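Local coordinates for protein TqaA (Penicillium aethiopicum, PDB 5EGF) that forms the terminal condensation-like domain of a fungal nonribosomal peptide synthetase and probably closes the finished peptide into a macrocycle, at residues A239-P244 with D303-H308; S385-H390 with E431-T436; T285-A290 with A468-F473. The protein carries 2 engineered substitutions. All blocks are in the same frame, centred on the assembly; numbering follows the deposited sequence.

All three contacts lie in the half of the condensation domain built round the six-stranded mixed sheet. Strands 303-310, 386-390 and 432-438 are consecutive in it; contact 1 lays a loop along the first and contact 2 pairs the other two. The centres of contacts 1 and 2 are about 13 Å apart; contact 3, where helices 283-299 and 456-475 cross, is centred about 14 Å from contact 2 and 18 Å from contact 1. Along the chain contact 1 closes before contact 2 opens, contact 2 is nested inside contact 3, and contacts 1 and 3 interleave. Helix 283-299 precedes strand 303-310 and also packs on the strands of contact 2, near phosphopantetheine-binding Thr282 and Asn392.

Contact 1: A239-P244 with D303-H308; sequences AKMAVP and DVVFGH. With C8E ((hydroxyethyloxy)tri(ethyloxy)octane), chain B; EDO (1,2-ethanediol), chain Y.
A single water bridges Val305 and Ala242, accepting the N-H of Val305 N at 3.0 Å and that of Ala242 N at 3.1 Å. It also donates weakly to Lys240 O. No direct hydrogen bond joins the two segments, so this water carries the polar link between loop 239-244 and strand 303-308 of the mixed sheet in the condensation fold. Beside it the contact is apolar and centred on Val305, whose CB is directed at the loop. Val305 CG1 stands anti to the backbone N (chi1 -176°); this puts CG2 beside that N, where it meets Ala239 CB at 3.6 Å. Selenomethionine Met241 lies alongside: its CB faces Val305 CB at 4.1 Å, and its CG rests against the backbone oxygen Val305 O at 3.5 Å. From there the chain, extended to SE and bent at the last torsion, leaves the strand; the side chain also packs on Trp378, Thr382 and Leu384.

At the start of the strand Asp303 approaches the loop through OD2, which comes near Ala239 CA, but the carboxylate is held chiefly from strand 329-336, by a salt bridge to Arg334 and a hydrogen bond between OD1 and Thr336 OG1. The later part of the loop meets a neighbouring subunit: Val243 makes backbone hydrogen bonds to it and its O also accepts from His298 of that subunit, so the loop belongs to the subunit interface. Two small molecules fill in round the loop's later residues. The ethanediol hydroxyl O2 bonds weakly to Ala242 O at 3.0 Å, while the detergent crosses the proline ring, its ether oxygen O12 3.5 Å from Pro244 CG.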
loop_
_atom_site.group_PDB
_atom_site.type_symbol
_atom_site.label_atom_id
_atom_site.label_comp_id
_atom_site.label_asym_id
_atom_site.label_seq_id
_atom_site.Cartn_x
_atom_site.Cartn_y
_atom_site.Cartn_z
ATOM N N ALA C 239 -33.199 24.632 -22.647
ATOM C CA ALA C 239 -31.987 23.845 -22.428
ATOM C C ALA C 239 -31.918 23.182 -21.059
ATOM O O ALA C 239 -32.272 23.791 -20.048
ATOM C CB ALA C 239 -30.743 24.704 -22.649
ATOM N N LYS C 240 -31.446 21.936 -21.024
ATOM C CA LYS C 240 -31.006 21.332 -19.761
ATOM C C LYS C 240 -29.500 21.051 -19.831
ATOM O O LYS C 240 -29.016 20.401 -20.758
ATOM C CB LYS C 240 -31.779 20.057 -19.438
ATOM C CG LYS C 240 -33.291 20.161 -19.618
ATOM C CD LYS C 240 -33.972 18.935 -19.043
ATOM C CE LYS C 240 -33.565 18.741 -17.594
ATOM N NZ LYS C 240 -34.624 18.063 -16.817
HETATM N N MSE C 241 -28.754 21.577 -18.880
HETATM C CA MSE C 241 -27.335 21.279 -18.829
HETATM C C MSE C 241 -27.100 20.013 -18.016
HETATM O O MSE C 241 -27.571 19.911 -16.880
HETATM C CB MSE C 241 -26.558 22.421 -18.224
HETATM C CG MSE C 241 -25.072 22.176 -18.314
HETATM SE SE MSE C 241 -24.082 23.805 -17.911
HETATM C CE MSE C 241 -24.572 23.945 -16.009
ATOM N N ALA C 242 -26.408 19.044 -18.601
ATOM C CA ALA C 242 -26.117 17.788 -17.892
ATOM C C ALA C 242 -25.261 17.990 -16.635
ATOM O O ALA C 242 -24.541 18.973 -16.523
ATOM C CB ALA C 242 -25.475 16.763 -18.831
ATOM N N VAL C 243 -25.354 17.051 -15.697
ATOM C CA VAL C 243 -24.724 17.193 -14.396
ATOM C C VAL C 243 -24.022 15.895 -13.994
ATOM O O VAL C 243 -24.663 14.854 -13.870
ATOM C CB VAL C 243 -25.754 17.561 -13.311
ATOM C CG1 VAL C 243 -25.054 17.784 -11.966
ATOM C CG2 VAL C 243 -26.554 18.803 -13.713
ATOM N N PRO C 244 -22.700 15.961 -13.784
ATOM C CA PRO C 244 -21.891 14.782 -13.430
ATOM C C PRO C 244 -22.433 14.101 -12.174
ATOM O O PRO C 244 -23.005 14.769 -11.307
ATOM C CB PRO C 244 -20.512 15.369 -13.099
ATOM C CG PRO C 244 -20.525 16.775 -13.549
ATOM C CD PRO C 244 -21.951 17.226 -13.698
ATOM N N ASP C 303 -29.399 18.058 -27.530
ATOM C CA ASP C 303 -29.368 19.439 -27.111
ATOM C C ASP C 303 -28.470 19.549 -25.902
ATOM O O ASP C 303 -28.909 19.387 -24.766
ATOM C CB ASP C 303 -30.781 19.925 -26.786
ATOM C CG ASP C 303 -30.806 21.370 -26.367
ATOM O OD1 ASP C 303 -29.839 22.095 -26.687
ATOM O OD2 ASP C 303 -31.788 21.786 -25.716
ATOM N N VAL C 304 -27.196 19.819 -26.158
ATOM C CA VAL C 304 -26.207 19.814 -25.092
ATOM C C VAL C 304 -25.795 21.227 -24.737
ATOM O O VAL C 304 -25.692 22.086 -25.605
ATOM C CB VAL C 304 -24.981 18.998 -25.484
ATOM C CG1 VAL C 304 -25.387 17.539 -25.692
ATOM C CG2 VAL C 304 -24.312 19.593 -26.739
ATOM N N VAL C 305 -25.588 21.470 -23.451
ATOM C CA VAL C 305 -24.990 22.717 -23.020
ATOM C C VAL C 305 -23.698 22.390 -22.281
ATOM O O VAL C 305 -23.655 21.456 -21.484
ATOM C CB VAL C 305 -25.949 23.506 -22.108
ATOM C CG1 VAL C 305 -25.352 24.858 -21.742
ATOM C CG2 VAL C 305 -27.312 23.669 -22.793
ATOM N N PHE C 306 -22.641 23.145 -22.548
ATOM C CA PHE C 306 -21.403 22.980 -21.791
ATOM C C PHE C 306 -20.630 24.304 -21.697
ATOM O O PHE C 306 -20.984 25.290 -22.357
ATOM C CB PHE C 306 -20.538 21.830 -22.359
ATOM C CG PHE C 306 -20.133 22.031 -23.786
ATOM C CD1 PHE C 306 -20.981 21.658 -24.819
ATOM C CD2 PHE C 306 -18.911 22.620 -24.094
ATOM C CE1 PHE C 306 -20.625 21.867 -26.133
ATOM C CE2 PHE C 306 -18.539 22.834 -25.405
ATOM C CZ PHE C 306 -19.398 22.459 -26.430
ATOM N N GLY C 307 -19.596 24.342 -20.865
ATOM C CA GLY C 307 -18.864 25.580 -20.683
ATOM C C GLY C 307 -17.852 25.804 -21.782
ATOM O O GLY C 307 -17.343 24.865 -22.370
ATOM N N HIS C 308 -17.568 27.061 -22.080
ATOM C CA HIS C 308 -16.413 27.376 -22.897
ATOM C C HIS C 308 -15.909 28.776 -22.534
ATOM O O HIS C 308 -16.655 29.622 -22.042
ATOM C CB HIS C 308 -16.673 27.227 -24.402
ATOM C CG HIS C 308 -17.476 28.352 -24.991
ATOM N ND1 HIS C 308 -17.298 28.805 -26.284
ATOM C CD2 HIS C 308 -18.462 29.116 -24.457
ATOM C CE1 HIS C 308 -18.137 29.799 -26.518
ATOM N NE2 HIS C 308 -18.858 30.004 -25.428
HETATM C C1 C8E B . -25.856 5.942 -11.945
HETATM C C2 C8E B . -25.391 6.590 -13.242
HETATM C C3 C8E B . -25.168 8.081 -13.080
HETATM C C4 C8E B . -26.069 8.807 -14.058
HETATM C C5 C8E B . -25.240 9.269 -15.240
HETATM C C6 C8E B . -24.412 10.462 -14.818
HETATM C C7 C8E B . -23.547 10.943 -15.967
HETATM C C8 C8E B . -23.272 12.417 -15.746
HETATM O O9 C8E B . -23.493 13.169 -16.918
HETATM C C10 C8E B . -22.260 13.656 -17.414
HETATM C C11 C8E B . -22.222 15.174 -17.532
HETATM O O12 C8E B . -21.098 15.655 -16.809
HETATM C C13 C8E B . -20.014 16.076 -17.605
HETATM C C14 C8E B . -18.766 16.314 -16.746
HETATM O O15 C8E B . -18.436 15.155 -16.003
HETATM C C16 C8E B . -17.065 14.804 -15.962
HETATM C C17 C8E B . -16.909 13.532 -15.126
HETATM O O18 C8E B . -16.598 12.391 -15.899
HETATM C C19 C8E B . -16.623 11.251 -15.066
HETATM C C20 C8E B . -17.449 10.058 -15.574
HETATM O O21 C8E B . -18.166 10.324 -16.759
HETATM C C1 EDO Y . -20.989 21.810 -18.661
HETATM O O1 EDO Y . -21.305 22.159 -17.313
HETATM C C2 EDO Y . -21.130 20.298 -18.859
HETATM O O2 EDO Y . -22.465 19.878 -18.543
HETATM O O HOH W 1 -26.065 19.024 -21.702
#

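Contact 2: S385-H390 with E431-T436; sequences SLIVQH and EVWIFT. With C8E ((hydroxyethyloxy)tri(ethyloxy)octane), chain B; EDO (1,2-ethanediol), chain Y.
Strands 386-390 and 432-436, the central parallel pair of the six-stranded mixed sheet of the condensation fold, run in register, their short axes 4.8 Å apart and 15° from parallel, with five backbone hydrogen bonds in which Ile387 and Gln389 each use both N and O; the straightest include Gln389 N to Ile434 O, at 2.8 Å. On the face carrying Ile387, Gln389, Trp433 and Phe435, Trp433 CG is anti to the carbonyl carbon (chi1 -62°), which lays the indole beside Ile387. Ile387 CD1 sits over the six-membered ring of Trp433, 3.9 Å from the centroid in a CH-pi contact, and its CG2 presses on Trp433 CZ3 at 3.4 Å. The ring is fixed at its other end by Trp433 NE1, which donates to the anti lone pair of Glu431 OE2 at 2.7 Å. That same oxygen takes a salt bridge from Arg64 and the N-H of Leu429, three partners that would hold the carboxylate and, through it, the indole. Gln389 CB packs on Phe435 CD1 at 3.7 Å.

On the other face Leu386 CD1 spans Val432 CG1 and Ile434 CD1. Further along, His390 ND1 and Thr436 OG1 share a hydrogen bond of 2.9 Å at the imidazole edge. The side chains of His390 and Asn392 are about 4 Å apart; Asn392 binds phosphopantetheine in another structure of this protein, the ligand being absent here. Helix 283-299 covers this face, touching Leu386, His390 and Thr436. Strand 303-310 flanks the pair beyond 386-390, and strand 443-450 beyond 432-436.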
loop_
_atom_site.group_PDB
_atom_site.type_symbol
_atom_site.label_atom_id
_atom_site.label_comp_id
_atom_site.label_asym_id
_atom_site.label_seq_id
_atom_site.Cartn_x
_atom_site.Cartn_y
_atom_site.Cartn_z
ATOM N N SER C 385 -19.242 22.205 -15.492
ATOM C CA SER C 385 -18.559 20.971 -15.158
ATOM C C SER C 385 -17.591 20.525 -16.262
ATOM O O SER C 385 -16.657 19.766 -15.995
ATOM C CB SER C 385 -19.568 19.875 -14.813
ATOM O OG SER C 385 -20.298 19.465 -15.956
ATOM N N LEU C 386 -17.828 20.997 -17.487
ATOM C CA LEU C 386 -16.905 20.819 -18.601
ATOM C C LEU C 386 -16.626 22.173 -19.262
ATOM O O LEU C 386 -17.563 22.867 -19.701
ATOM C CB LEU C 386 -17.476 19.851 -19.630
ATOM C CG LEU C 386 -16.637 19.530 -20.876
ATOM C CD1 LEU C 386 -15.338 18.834 -20.475
ATOM C CD2 LEU C 386 -17.422 18.674 -21.886
ATOM N N ILE C 387 -15.346 22.551 -19.331
ATOM C CA ILE C 387 -14.954 23.821 -19.949
ATOM C C ILE C 387 -13.966 23.624 -21.090
ATOM O O ILE C 387 -12.838 23.201 -20.870
ATOM C CB ILE C 387 -14.342 24.821 -18.908
ATOM C CG1 ILE C 387 -15.285 25.030 -17.731
ATOM C CG2 ILE C 387 -13.989 26.161 -19.543
ATOM C CD1 ILE C 387 -14.828 26.137 -16.758
ATOM N N VAL C 388 -14.389 23.976 -22.301
ATOM C CA VAL C 388 -13.531 23.941 -23.479
ATOM C C VAL C 388 -12.841 25.272 -23.740
ATOM O O VAL C 388 -13.499 26.295 -23.928
ATOM C CB VAL C 388 -14.342 23.610 -24.731
ATOM C CG1 VAL C 388 -13.436 23.596 -25.957
ATOM C CG2 VAL C 388 -15.042 22.265 -24.564
ATOM N N GLN C 389 -11.513 25.266 -23.783
ATOM C CA GLN C 389 -10.779 26.488 -24.099
ATOM C C GLN C 389 -9.816 26.304 -25.269
ATOM O O GLN C 389 -8.819 25.619 -25.146
ATOM C CB GLN C 389 -10.032 26.992 -22.859
ATOM C CG GLN C 389 -9.307 28.343 -23.028
ATOM C CD GLN C 389 -8.710 28.856 -21.729
ATOM O OE1 GLN C 389 -7.553 29.269 -21.685
ATOM N NE2 GLN C 389 -9.488 28.811 -20.662
ATOM N N HIS C 390 -10.130 26.901 -26.415
ATOM C CA HIS C 390 -9.192 26.916 -27.535
ATOM C C HIS C 390 -8.180 28.071 -27.431
ATOM O O HIS C 390 -8.571 29.241 -27.383
ATOM C CB HIS C 390 -9.924 27.037 -28.865
ATOM C CG HIS C 390 -8.997 27.051 -30.038
ATOM N ND1 HIS C 390 -8.356 25.918 -30.491
ATOM C CD2 HIS C 390 -8.566 28.066 -30.822
ATOM C CE1 HIS C 390 -7.581 26.228 -31.515
ATOM N NE2 HIS C 390 -7.692 27.525 -31.739
ATOM N N GLU C 431 -14.443 20.424 -11.938
ATOM C CA GLU C 431 -14.626 20.548 -13.380
ATOM C C GLU C 431 -13.514 19.890 -14.209
ATOM O O GLU C 431 -12.412 19.616 -13.736
ATOM C CB GLU C 431 -14.796 22.027 -13.784
ATOM C CG GLU C 431 -13.486 22.850 -13.928
ATOM C CD GLU C 431 -12.814 23.141 -12.587
ATOM O OE1 GLU C 431 -13.520 23.060 -11.560
ATOM O OE2 GLU C 431 -11.587 23.447 -12.552
ATOM N N VAL C 432 -13.824 19.671 -15.470
ATOM C CA VAL C 432 -12.877 19.125 -16.426
ATOM C C VAL C 432 -12.585 20.212 -17.454
ATOM O O VAL C 432 -13.534 20.805 -18.018
ATOM C CB VAL C 432 -13.500 17.923 -17.182
ATOM C CG1 VAL C 432 -12.590 17.464 -18.315
ATOM C CG2 VAL C 432 -13.843 16.795 -16.222
ATOM N N TRP C 433 -11.300 20.469 -17.701
ATOM C CA TRP C 433 -10.898 21.408 -18.745
ATOM C C TRP C 433 -10.416 20.625 -19.952
ATOM O O TRP C 433 -9.760 19.572 -19.810
ATOM C CB TRP C 433 -9.762 22.320 -18.267
ATOM C CG TRP C 433 -10.129 23.209 -17.073
ATOM C CD1 TRP C 433 -10.173 22.845 -15.755
ATOM C CD2 TRP C 433 -10.509 24.588 -17.118
ATOM N NE1 TRP C 433 -10.557 23.909 -14.978
ATOM C CE2 TRP C 433 -10.784 24.991 -15.795
ATOM C CE3 TRP C 433 -10.687 25.512 -18.160
ATOM C CZ2 TRP C 433 -11.201 26.298 -15.477
ATOM C CZ3 TRP C 433 -11.095 26.802 -17.842
ATOM C CH2 TRP C 433 -11.335 27.181 -16.505
ATOM N N ILE C 434 -10.742 21.146 -21.132
ATOM C CA ILE C 434 -10.165 20.678 -22.384
ATOM C C ILE C 434 -9.533 21.872 -23.086
ATOM O O ILE C 434 -10.238 22.802 -23.484
ATOM C CB ILE C 434 -11.221 20.083 -23.310
ATOM C CG1 ILE C 434 -11.922 18.916 -22.621
ATOM C CG2 ILE C 434 -10.601 19.647 -24.627
ATOM C CD1 ILE C 434 -13.106 18.312 -23.432
ATOM N N PHE C 435 -8.206 21.850 -23.240
ATOM C CA PHE C 435 -7.494 22.921 -23.923
ATOM C C PHE C 435 -6.981 22.406 -25.233
ATOM O O PHE C 435 -6.334 21.374 -25.271
ATOM C CB PHE C 435 -6.273 23.392 -23.128
ATOM C CG PHE C 435 -6.594 23.946 -21.779
ATOM C CD1 PHE C 435 -6.945 25.276 -21.623
ATOM C CD2 PHE C 435 -6.517 23.138 -20.655
ATOM C CE1 PHE C 435 -7.230 25.786 -20.352
ATOM C CE2 PHE C 435 -6.814 23.625 -19.410
ATOM C CZ PHE C 435 -7.158 24.949 -19.246
ATOM N N THR C 436 -7.217 23.145 -26.304
ATOM C CA THR C 436 -6.604 22.833 -27.581
ATOM C C THR C 436 -5.508 23.856 -27.867
ATOM O O THR C 436 -5.637 25.028 -27.514
ATOM C CB THR C 436 -7.660 22.797 -28.680
ATOM O OG1 THR C 436 -8.585 23.858 -28.462
ATOM C CG2 THR C 436 -8.447 21.497 -28.603
HETATM C C1 C8E B . -25.856 5.942 -11.945
HETATM C C2 C8E B . -25.391 6.590 -13.242
HETATM C C3 C8E B . -25.168 8.081 -13.080
HETATM C C4 C8E B . -26.069 8.807 -14.058
HETATM C C5 C8E B . -25.240 9.269 -15.240
HETATM C C6 C8E B . -24.412 10.462 -14.818
HETATM C C7 C8E B . -23.547 10.943 -15.967
HETATM C C8 C8E B . -23.272 12.417 -15.746
HETATM O O9 C8E B . -23.493 13.169 -16.918
HETATM C C10 C8E B . -22.260 13.656 -17.414
HETATM C C11 C8E B . -22.222 15.174 -17.532
HETATM O O12 C8E B . -21.098 15.655 -16.809
HETATM C C13 C8E B . -20.014 16.076 -17.605
HETATM C C14 C8E B . -18.766 16.314 -16.746
HETATM O O15 C8E B . -18.436 15.155 -16.003
HETATM C C16 C8E B . -17.065 14.804 -15.962
HETATM C C17 C8E B . -16.909 13.532 -15.126
HETATM O O18 C8E B . -16.598 12.391 -15.899
HETATM C C19 C8E B . -16.623 11.251 -15.066
HETATM C C20 C8E B . -17.449 10.058 -15.574
HETATM O O21 C8E B . -18.166 10.324 -16.759
HETATM C C1 EDO Y . -20.989 21.810 -18.661
HETATM O O1 EDO Y . -21.305 22.159 -17.313
HETATM C C2 EDO Y . -21.130 20.298 -18.859
HETATM O O2 EDO Y . -22.465 19.878 -18.543
#

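Contact 3: T285-A290 with A468-F473; sequences TLVKAA and AIITKF
Ile470 is the bump at the centre of this crossing, filling the hollow between Leu286, Val287 and Ala290 on the facing helix. Three of its side-chain carbons each meet a different residue. CG1 presses on Ala290 CB at 3.4 Å and CG2 on Leu286 CD2 at the same 3.4 Å, both tighter than ordinary carbon contact, while CD1 reaches Val287 CG2 at 3.9 Å. The reverse fit belongs to Ala290, whose methyl points into the other helix among Ile469, Ile470 and Phe473. Helices 283-299 and 456-475, the latter the last helix of the condensation domain, cross here at 122° with segment axes 8.9 Å apart, consistent with the small Ala290 at the nearest approach. Cutting Ile470 back to an alanine removes CG1, CG2 and CD1 and would probably open a gap against Leu286, Val287 and Ala290, leaving Leu286 CD2 less restrained. Phe473 comes to Ala290 from another side, roughly at a right angle to Ile470, bringing its corner CE2 to Ala290 CA at 3.7 Å and to Ala289 CB at 3.9 Å. Its CG, anti to the carbonyl carbon (chi1 -81°), lays the ring back along its own helix, where Ile469 CG2 lies over one face. Val346 and Leu349 of helix 346-358 pack on Phe473 as well, and Ile469 CD1 ends 3.5 Å from the backbone oxygen Ala290 O.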
loop_
_atom_site.group_PDB
_atom_site.type_symbol
_atom_site.label_atom_id
_atom_site.label_comp_id
_atom_site.label_asym_id
_atom_site.label_seq_id
_atom_site.Cartn_x
_atom_site.Cartn_y
_atom_site.Cartn_z
ATOM N N THR C 285 -14.139 26.491 -33.381
ATOM C CA THR C 285 -15.455 25.964 -33.665
ATOM C C THR C 285 -15.362 24.461 -33.847
ATOM O O THR C 285 -16.204 23.687 -33.362
ATOM C CB THR C 285 -16.043 26.583 -34.958
ATOM O OG1 THR C 285 -16.514 27.909 -34.685
ATOM C CG2 THR C 285 -17.185 25.751 -35.459
ATOM N N LEU C 286 -14.335 24.053 -34.578
ATOM C CA LEU C 286 -14.147 22.657 -34.891
ATOM C C LEU C 286 -13.934 21.853 -33.592
ATOM O O LEU C 286 -14.495 20.756 -33.419
ATOM C CB LEU C 286 -12.971 22.553 -35.849
ATOM C CG LEU C 286 -12.702 21.290 -36.634
ATOM C CD1 LEU C 286 -11.403 21.499 -37.374
ATOM C CD2 LEU C 286 -12.576 20.146 -35.662
ATOM N N VAL C 287 -13.153 22.410 -32.663
ATOM C CA VAL C 287 -12.982 21.778 -31.354
ATOM C C VAL C 287 -14.301 21.677 -30.573
ATOM O O VAL C 287 -14.597 20.663 -29.934
ATOM C CB VAL C 287 -11.975 22.532 -30.499
ATOM C CG1 VAL C 287 -11.974 21.965 -29.093
ATOM C CG2 VAL C 287 -10.586 22.447 -31.128
ATOM N N LYS C 288 -15.094 22.738 -30.625
ATOM C CA LYS C 288 -16.313 22.800 -29.835
ATOM C C LYS C 288 -17.415 21.931 -30.422
ATOM O O LYS C 288 -18.197 21.330 -29.682
ATOM C CB LYS C 288 -16.717 24.261 -29.598
ATOM C CG LYS C 288 -15.674 24.966 -28.711
ATOM C CD LYS C 288 -15.737 26.492 -28.764
ATOM C CE LYS C 288 -14.724 27.074 -27.752
ATOM N NZ LYS C 288 -14.674 28.571 -27.755
ATOM N N ALA C 289 -17.439 21.810 -31.743
ATOM C CA ALA C 289 -18.364 20.896 -32.410
ATOM C C ALA C 289 -18.033 19.441 -32.113
ATOM O O ALA C 289 -18.938 18.595 -32.048
ATOM C CB ALA C 289 -18.357 21.133 -33.897
ATOM N N ALA C 290 -16.737 19.145 -31.965
ATOM C CA ALA C 290 -16.279 17.756 -31.773
ATOM C C ALA C 290 -16.793 17.285 -30.447
ATOM O O ALA C 290 -17.340 16.197 -30.338
ATOM C CB ALA C 290 -14.752 17.669 -31.806
ATOM N N ALA C 468 -9.806 12.211 -32.238
ATOM C CA ALA C 468 -10.370 11.467 -33.344
ATOM C C ALA C 468 -11.555 12.169 -34.007
ATOM O O ALA C 468 -11.631 12.267 -35.242
ATOM C CB ALA C 468 -10.812 10.100 -32.854
ATOM N N ILE C 469 -12.506 12.628 -33.202
ATOM C CA ILE C 469 -13.674 13.307 -33.767
ATOM C C ILE C 469 -13.200 14.504 -34.587
ATOM O O ILE C 469 -13.641 14.709 -35.719
ATOM C CB ILE C 469 -14.668 13.780 -32.695
ATOM C CG1 ILE C 469 -15.021 12.630 -31.761
ATOM C CG2 ILE C 469 -15.944 14.342 -33.372
ATOM C CD1 ILE C 469 -15.951 13.009 -30.668
ATOM N N ILE C 470 -12.292 15.288 -34.018
ATOM C CA ILE C 470 -11.785 16.473 -34.701
ATOM C C ILE C 470 -11.185 16.122 -36.061
ATOM O O ILE C 470 -11.724 16.510 -37.108
ATOM C CB ILE C 470 -10.762 17.209 -33.823
ATOM C CG1 ILE C 470 -11.475 17.913 -32.679
ATOM C CG2 ILE C 470 -9.927 18.215 -34.630
ATOM C CD1 ILE C 470 -10.497 18.567 -31.709
ATOM N N THR C 471 -10.069 15.397 -36.046
ATOM C CA THR C 471 -9.487 14.872 -37.282
ATOM C C THR C 471 -10.545 14.285 -38.244
ATOM O O THR C 471 -10.500 14.536 -39.449
ATOM C CB THR C 471 -8.368 13.841 -36.998
ATOM O OG1 THR C 471 -7.136 14.531 -36.758
ATOM C CG2 THR C 471 -8.162 12.956 -38.205
ATOM N N LYS C 472 -11.504 13.525 -37.723
ATOM C CA LYS C 472 -12.509 12.937 -38.605
ATOM C C LYS C 472 -13.391 13.987 -39.315
ATOM O O LYS C 472 -13.751 13.809 -40.488
ATOM C CB LYS C 472 -13.349 11.878 -37.891
ATOM C CG LYS C 472 -13.990 10.917 -38.900
ATOM C CD LYS C 472 -14.840 9.821 -38.260
ATOM C CE LYS C 472 -15.619 9.020 -39.333
ATOM N NZ LYS C 472 -16.285 7.780 -38.804
ATOM N N PHE C 473 -13.705 15.071 -38.595
ATOM C CA PHE C 473 -14.423 16.252 -39.113
ATOM C C PHE C 473 -13.638 16.978 -40.227
ATOM O O PHE C 473 -14.196 17.326 -41.272
ATOM C CB PHE C 473 -14.670 17.263 -37.971
ATOM C CG PHE C 473 -15.858 16.950 -37.085
ATOM C CD1 PHE C 473 -16.566 15.755 -37.197
ATOM C CD2 PHE C 473 -16.271 17.879 -36.139
ATOM C CE1 PHE C 473 -17.665 15.499 -36.365
ATOM C CE2 PHE C 473 -17.364 17.633 -35.310
ATOM C CZ PHE C 473 -18.069 16.445 -35.429
#